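Side-chain contacts in putative membrane protein (Yersinia pestis CO92, PDB 5TF3), which is of unknown function but belongs to the DUF1198 family and folds into a compact, all-helical domain: residues Leu17-Ile22 with Arg77-Arg82; Val58-Thr63 with Phe109-Phe114. One frame throughout, in Å; residues are numbered along the deposited sequence. Where two conformers were deposited one is given.

In the fold
Contact 1 sets the end of helix 2-17 and the loop after it against helix 70-82; contact 2 packs helix 48-65 on helix 108-122. Their centres lie about 17 Å apart. Along the sequence they interlock: helix 48-65 falls between the two halves of contact 1, and helix 70-82 between the two halves of contact 2. The consecutive helices 48-65 and 70-82 therefore join the pair. Phe59 CD2 of contact 2 lies 4.0 Å from Leu80 CD1 of contact 1, and Val58 CG1 lies 3.9 Å from Leu17 CD1. These touches join the two contacts through one largely apolar interior. No active site or ligand is known here.

Contact 1. Residues Leu17-Ile22 with Arg77-Arg82; sequences LKIKPI and RNTLIR
Leu17 and Ile19 meet Thr79 and Leu80 through methyl groups, and the flat groups of this contact lie to the side, each against its own helix. The Arg77 guanidinium carries Ile81 CD1 on one face, 3.4 Å above the plane and toward the rim. Beyond helix 70-82, its NE hydrogen-bonds to Asn123 OD1 and NH2 to His131 O. One of the two Arg82 conformers lays a guanidinium face over Asn78 O, a placement that is accordingly uncertain.

Between the segments, Thr79 is central. With OG1 beside the backbone N (chi1 -55°), the methyl CG2 is left anti to that N and pointing at the loop, 3.9 Å from Ile19 CG2, the two side chains crossing at about a right angle. The same Thr79 CG2 lies 3.8 Å from Leu17 O. Threonine suits this place because it offers a methyl to the loop while its hydroxyl is bonded to Leu75 O one turn back. Leu17 CD2 meets Leu80 CD2 at 4.4 Å, a loose contact; both leucines are buried and also touch helix 48-65, where apolar branched ends fit.

A water supplies the polar link, donating to Leu17 O at 2.6 Å and to Thr79 O at 2.9 Å. Leu17 is the last residue of helix 2-17; Lys18, with its positive phi, is the C-prime residue of a Schellman motif, with Ile19 N bonded to Ser14 O and Lys18 N to Asn15 O. The chain turns at Lys18, and Ile19 just beyond it sets its apolar branch against helix 70-82: a Schellman helix end packed on a neighbouring helix.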
loop_
_atom_site.group_PDB
_atom_site.type_symbol
_atom_site.label_atom_id
_atom_site.label_comp_id
_atom_site.label_asym_id
_atom_site.label_seq_id
_atom_site.Cartn_x
_atom_site.Cartn_y
_atom_site.Cartn_z
ATOM N N LEU A 17 0.469 -10.152 3.391
ATOM C CA LEU A 17 -0.465 -10.170 2.277
ATOM C C LEU A 17 -0.556 -11.524 1.567
ATOM O O LEU A 17 -1.476 -11.717 0.748
ATOM C CB LEU A 17 -0.059 -9.080 1.288
ATOM C CG LEU A 17 -0.226 -7.678 1.865
ATOM C CD1 LEU A 17 0.294 -6.669 0.857
ATOM C CD2 LEU A 17 -1.689 -7.420 2.186
ATOM N N LYS A 18 0.367 -12.455 1.857
ATOM C CA LYS A 18 0.441 -13.764 1.190
ATOM C C LYS A 18 0.584 -13.608 -0.322
ATOM O O LYS A 18 -0.161 -14.202 -1.098
ATOM C CB LYS A 18 -0.769 -14.641 1.518
ATOM C CG LYS A 18 -1.038 -14.851 2.993
ATOM C CD LYS A 18 0.043 -15.706 3.625
ATOM C CE LYS A 18 -0.221 -15.935 5.110
ATOM N NZ LYS A 18 1.047 -16.259 5.825
ATOM N N ILE A 19 1.540 -12.779 -0.742
ATOM C CA ILE A 19 1.841 -12.569 -2.152
ATOM C C ILE A 19 3.343 -12.743 -2.317
ATOM O O ILE A 19 4.106 -12.731 -1.347
ATOM C CB ILE A 19 1.380 -11.180 -2.667
ATOM C CG1 ILE A 19 2.146 -10.046 -1.962
ATOM C CG2 ILE A 19 -0.135 -10.987 -2.465
ATOM C CD1 ILE A 19 1.627 -8.671 -2.264
ATOM N N LYS A 20 3.765 -12.946 -3.558
ATOM C CA LYS A 20 5.182 -13.157 -3.825
ATOM C C LYS A 20 5.988 -11.888 -3.530
ATOM O O LYS A 20 5.498 -10.772 -3.726
ATOM C CB LYS A 20 5.397 -13.573 -5.277
ATOM C CG LYS A 20 4.861 -14.960 -5.625
ATOM C CD LYS A 20 5.118 -15.294 -7.088
ATOM C CE LYS A 20 4.966 -16.794 -7.351
ATOM N NZ LYS A 20 5.349 -17.131 -8.752
ATOM N N PRO A 21 7.244 -12.038 -3.094
ATOM C CA PRO A 21 8.064 -10.857 -2.766
ATOM C C PRO A 21 8.215 -9.873 -3.910
ATOM O O PRO A 21 8.353 -8.673 -3.653
ATOM C CB PRO A 21 9.423 -11.467 -2.389
ATOM C CG PRO A 21 9.135 -12.861 -2.027
ATOM C CD PRO A 21 7.944 -13.305 -2.807
ATOM N N ILE A 22 8.207 -10.341 -5.165
ATOM C CA ILE A 22 8.376 -9.442 -6.311
ATOM C C ILE A 22 7.419 -8.260 -6.235
ATOM O O ILE A 22 7.749 -7.147 -6.670
ATOM C CB ILE A 22 8.215 -10.218 -7.640
ATOM C CG1 ILE A 22 8.522 -9.316 -8.840
ATOM C CG2 ILE A 22 6.816 -10.755 -7.788
ATOM C CD1 ILE A 22 9.965 -8.927 -8.956
ATOM N N ARG A 77 -8.008 -5.063 -3.625
ATOM C CA ARG A 77 -8.912 -4.907 -2.490
ATOM C C ARG A 77 -9.185 -6.257 -1.821
ATOM O O ARG A 77 -9.234 -6.361 -0.586
ATOM C CB ARG A 77 -10.225 -4.254 -2.961
ATOM C CG ARG A 77 -11.275 -4.131 -1.866
ATOM C CD ARG A 77 -12.593 -3.461 -2.356
ATOM N NE ARG A 77 -13.531 -3.295 -1.244
ATOM C CZ ARG A 77 -14.448 -4.190 -0.894
ATOM N NH1 ARG A 77 -14.592 -5.312 -1.593
ATOM N NH2 ARG A 77 -15.232 -3.952 0.146
ATOM N N ASN A 78 -9.378 -7.303 -2.624
ATOM C CA ASN A 78 -9.617 -8.623 -2.055
ATOM C C ASN A 78 -8.381 -9.146 -1.346
ATOM O O ASN A 78 -8.505 -9.927 -0.395
ATOM C CB ASN A 78 -10.063 -9.605 -3.144
ATOM C CG ASN A 78 -11.476 -9.326 -3.636
ATOM O OD1 ASN A 78 -12.269 -8.680 -2.941
ATOM N ND2 ASN A 78 -11.808 -9.835 -4.824
ATOM N N THR A 79 -7.186 -8.730 -1.790
ATOM C CA THR A 79 -5.961 -9.110 -1.089
ATOM C C THR A 79 -5.922 -8.500 0.314
ATOM O O THR A 79 -5.580 -9.186 1.284
ATOM C CB THR A 79 -4.734 -8.709 -1.936
ATOM O OG1 THR A 79 -4.853 -9.303 -3.235
ATOM C CG2 THR A 79 -3.428 -9.217 -1.338
ATOM N N LEU A 80 -6.310 -7.225 0.452
ATOM C CA LEU A 80 -6.443 -6.645 1.786
ATOM C C LEU A 80 -7.445 -7.424 2.616
ATOM O O LEU A 80 -7.170 -7.781 3.766
ATOM C CB LEU A 80 -6.881 -5.182 1.709
ATOM C CG LEU A 80 -5.921 -4.158 1.135
ATOM C CD1 LEU A 80 -6.583 -2.767 1.203
ATOM C CD2 LEU A 80 -4.638 -4.200 1.925
ATOM N N ILE A 81 -8.615 -7.707 2.039
ATOM C CA ILE A 81 -9.673 -8.367 2.792
ATOM C C ILE A 81 -9.219 -9.755 3.237
ATOM O O ILE A 81 -9.459 -10.160 4.383
ATOM C CB ILE A 81 -10.963 -8.424 1.951
ATOM C CG1 ILE A 81 -11.580 -7.022 1.823
ATOM C CG2 ILE A 81 -11.965 -9.381 2.567
ATOM C CD1 ILE A 81 -12.780 -6.971 0.885
ATOM N N ARG A 82 -8.541 -10.491 2.353
ATOM C CA ARG A 82 -8.059 -11.823 2.708
ATOM C C ARG A 82 -6.988 -11.788 3.797
ATOM O O ARG A 82 -6.772 -12.799 4.474
ATOM C CB ARG A 82 -7.523 -12.538 1.464
ATOM C CG ARG A 82 -8.556 -13.438 0.808
ATOM C CD ARG A 82 -8.009 -14.201 -0.401
ATOM N NE ARG A 82 -8.223 -13.461 -1.639
ATOM C CZ ARG A 82 -7.272 -12.803 -2.287
ATOM N NH1 ARG A 82 -6.034 -12.803 -1.833
ATOM N NH2 ARG A 82 -7.560 -12.154 -3.394
HETATM O O HOH W 1 -3.962 -11.550 1.338
#

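Contact 2. Residues Val58-Thr63 with Phe109-Phe114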
loop_
_atom_site.group_PDB
_atom_site.type_symbol
_atom_site.label_atom_id
_atom_site.label_comp_id
_atom_site.label_asym_id
_atom_site.label_seq_id
_atom_site.Cartn_x
_atom_site.Cartn_y
_atom_site.Cartn_z
ATOM N N VAL A 58 1.398 -0.760 -0.574
ATOM C CA VAL A 58 1.368 -1.792 -1.613
ATOM C C VAL A 58 0.115 -1.646 -2.471
ATOM O O VAL A 58 0.179 -1.638 -3.707
ATOM C CB VAL A 58 1.456 -3.186 -0.964
ATOM C CG1 VAL A 58 1.296 -4.291 -2.002
ATOM C CG2 VAL A 58 2.800 -3.337 -0.240
ATOM N N PHE A 59 -1.045 -1.518 -1.827
ATOM C CA PHE A 59 -2.295 -1.321 -2.559
ATOM C C PHE A 59 -2.229 -0.083 -3.455
ATOM O O PHE A 59 -2.517 -0.155 -4.652
ATOM C CB PHE A 59 -3.454 -1.210 -1.558
ATOM C CG PHE A 59 -4.778 -0.849 -2.177
ATOM C CD1 PHE A 59 -5.155 0.485 -2.330
ATOM C CD2 PHE A 59 -5.664 -1.842 -2.574
ATOM C CE1 PHE A 59 -6.368 0.824 -2.905
ATOM C CE2 PHE A 59 -6.891 -1.519 -3.136
ATOM C CZ PHE A 59 -7.246 -0.172 -3.306
ATOM N N ILE A 60 -1.853 1.066 -2.887
ATOM C CA ILE A 60 -1.812 2.302 -3.674
ATOM C C ILE A 60 -0.854 2.166 -4.848
ATOM O O ILE A 60 -1.166 2.573 -5.974
ATOM C CB ILE A 60 -1.431 3.494 -2.779
ATOM C CG1 ILE A 60 -2.595 3.854 -1.841
ATOM C CG2 ILE A 60 -0.971 4.687 -3.656
ATOM C CD1 ILE A 60 -2.249 4.879 -0.765
ATOM N N TYR A 61 0.318 1.567 -4.616
ATOM C CA TYR A 61 1.293 1.417 -5.694
ATOM C C TYR A 61 0.728 0.586 -6.835
ATOM O O TYR A 61 0.793 0.986 -8.002
ATOM C CB TYR A 61 2.595 0.793 -5.171
ATOM C CG TYR A 61 3.585 0.501 -6.293
ATOM C CD1 TYR A 61 4.350 1.528 -6.862
ATOM C CD2 TYR A 61 3.727 -0.786 -6.810
ATOM C CE1 TYR A 61 5.238 1.272 -7.907
ATOM C CE2 TYR A 61 4.619 -1.051 -7.856
ATOM C CZ TYR A 61 5.365 -0.021 -8.395
ATOM O OH TYR A 61 6.237 -0.286 -9.426
ATOM N N HIS A 62 0.170 -0.580 -6.525
ATOM C CA HIS A 62 -0.288 -1.455 -7.599
ATOM C C HIS A 62 -1.594 -0.986 -8.232
ATOM O O HIS A 62 -1.891 -1.395 -9.358
ATOM C CB HIS A 62 -0.397 -2.898 -7.087
ATOM C CG HIS A 62 0.943 -3.515 -6.855
ATOM N ND1 HIS A 62 1.772 -3.890 -7.892
ATOM C CD2 HIS A 62 1.648 -3.716 -5.718
ATOM C CE1 HIS A 62 2.907 -4.353 -7.399
ATOM N NE2 HIS A 62 2.862 -4.251 -6.082
ATOM N N THR A 63 -2.356 -0.102 -7.577
ATOM C CA THR A 63 -3.579 0.385 -8.205
ATOM C C THR A 63 -3.376 1.791 -8.770
ATOM O O THR A 63 -3.121 1.930 -9.969
ATOM C CB THR A 63 -4.756 0.339 -7.226
ATOM O OG1 THR A 63 -4.494 1.167 -6.085
ATOM C CG2 THR A 63 -5.028 -1.132 -6.765
ATOM N N PHE A 109 -4.241 15.861 -6.369
ATOM C CA PHE A 109 -5.680 15.952 -6.589
ATOM C C PHE A 109 -6.211 14.638 -7.134
ATOM O O PHE A 109 -7.191 14.085 -6.615
ATOM C CB PHE A 109 -5.985 17.104 -7.548
ATOM C CG PHE A 109 -7.442 17.264 -7.861
ATOM C CD1 PHE A 109 -8.263 18.010 -7.031
ATOM C CD2 PHE A 109 -7.987 16.684 -8.991
ATOM C CE1 PHE A 109 -9.620 18.174 -7.329
ATOM C CE2 PHE A 109 -9.336 16.838 -9.295
ATOM C CZ PHE A 109 -10.157 17.593 -8.456
ATOM N N GLU A 110 -5.550 14.103 -8.165
ATOM C CA GLU A 110 -5.985 12.833 -8.743
ATOM C C GLU A 110 -5.911 11.697 -7.729
ATOM O O GLU A 110 -6.766 10.797 -7.725
ATOM C CB GLU A 110 -5.155 12.509 -9.980
ATOM C CG GLU A 110 -5.648 13.224 -11.238
ATOM C CD GLU A 110 -7.100 12.888 -11.595
ATOM O OE1 GLU A 110 -7.430 11.692 -11.793
ATOM O OE2 GLU A 110 -7.920 13.828 -11.685
ATOM N N LEU A 111 -4.906 11.720 -6.857
ATOM C CA LEU A 111 -4.805 10.679 -5.837
ATOM C C LEU A 111 -5.938 10.784 -4.827
ATOM O O LEU A 111 -6.462 9.764 -4.367
ATOM C CB LEU A 111 -3.457 10.764 -5.127
ATOM C CG LEU A 111 -3.180 9.753 -4.010
ATOM C CD1 LEU A 111 -3.337 8.313 -4.486
ATOM C CD2 LEU A 111 -1.776 9.973 -3.467
ATOM N N ALA A 112 -6.302 12.010 -4.445
ATOM C CA ALA A 112 -7.441 12.213 -3.555
ATOM C C ALA A 112 -8.744 11.780 -4.210
ATOM O O ALA A 112 -9.607 11.187 -3.550
ATOM C CB ALA A 112 -7.530 13.686 -3.136
ATOM N N GLN A 113 -8.932 12.104 -5.496
ATOM C CA GLN A 113 -10.146 11.655 -6.178
ATOM C C GLN A 113 -10.141 10.143 -6.367
ATOM O O GLN A 113 -11.205 9.520 -6.349
ATOM C CB GLN A 113 -10.311 12.354 -7.532
ATOM C CG GLN A 113 -10.534 13.883 -7.452
ATOM C CD GLN A 113 -11.914 14.234 -6.956
ATOM O OE1 GLN A 113 -12.697 13.357 -6.612
ATOM N NE2 GLN A 113 -12.225 15.524 -6.921
ATOM N N PHE A 114 -8.964 9.533 -6.535
ATOM C CA PHE A 114 -8.915 8.073 -6.601
ATOM C C PHE A 114 -9.427 7.458 -5.304
ATOM O O PHE A 114 -10.251 6.533 -5.319
ATOM C CB PHE A 114 -7.490 7.600 -6.908
ATOM C CG PHE A 114 -7.291 6.118 -6.703
ATOM C CD1 PHE A 114 -7.661 5.206 -7.695
ATOM C CD2 PHE A 114 -6.774 5.633 -5.513
ATOM C CE1 PHE A 114 -7.494 3.820 -7.502
ATOM C CE2 PHE A 114 -6.612 4.249 -5.313
ATOM C CZ PHE A 114 -6.970 3.350 -6.309
#
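Where Ile60 lies nearest Leu111 and Thr63 nearest Phe114, the segments 58-63 of helix 48-65 and 109-114 of helix 108-122 run at 109° to each other, their axes 12.5 Å apart at closest approach, a wide separation that long side chains must span. Phe114 does most of this. Its CG is anti to the backbone N (chi1 168°), which sends the ring out toward the other helix, and the far end of the ring touches Thr63, with CZ 3.3 Å from OG1 and 3.8 Å from CB. Phe59 CE1 comes to the edge of the Phe114 ring, 4.2 Å from CE2. Beside the rings, Ile60 CG2 meets Leu111 CD1 at 4.4 Å; both residues are buried and rest on Thr94 of helix 91-100, so apolar branched side chains fit there.

Thr63 holds its hydroxyl between backbone N and carbonyl carbon, a rotation (chi1 61°) that turns OG1 back toward its own helix, where it donates to Phe59 O at 2.8 Å from above the carbonyl plane. Phe59 O also accepts from Thr63 N and is gripped twice. The same OG1 lies over one face of the Phe59 ring, toward its rim. Further rings, Tyr118 beside Phe59 and Phe64 beside Phe114, extend the aromatic cluster.

With the buried Thr63 hydroxyl bonded within its own helix and none of the bonds found running between the segments, the join rests chiefly on apolar and aromatic packing.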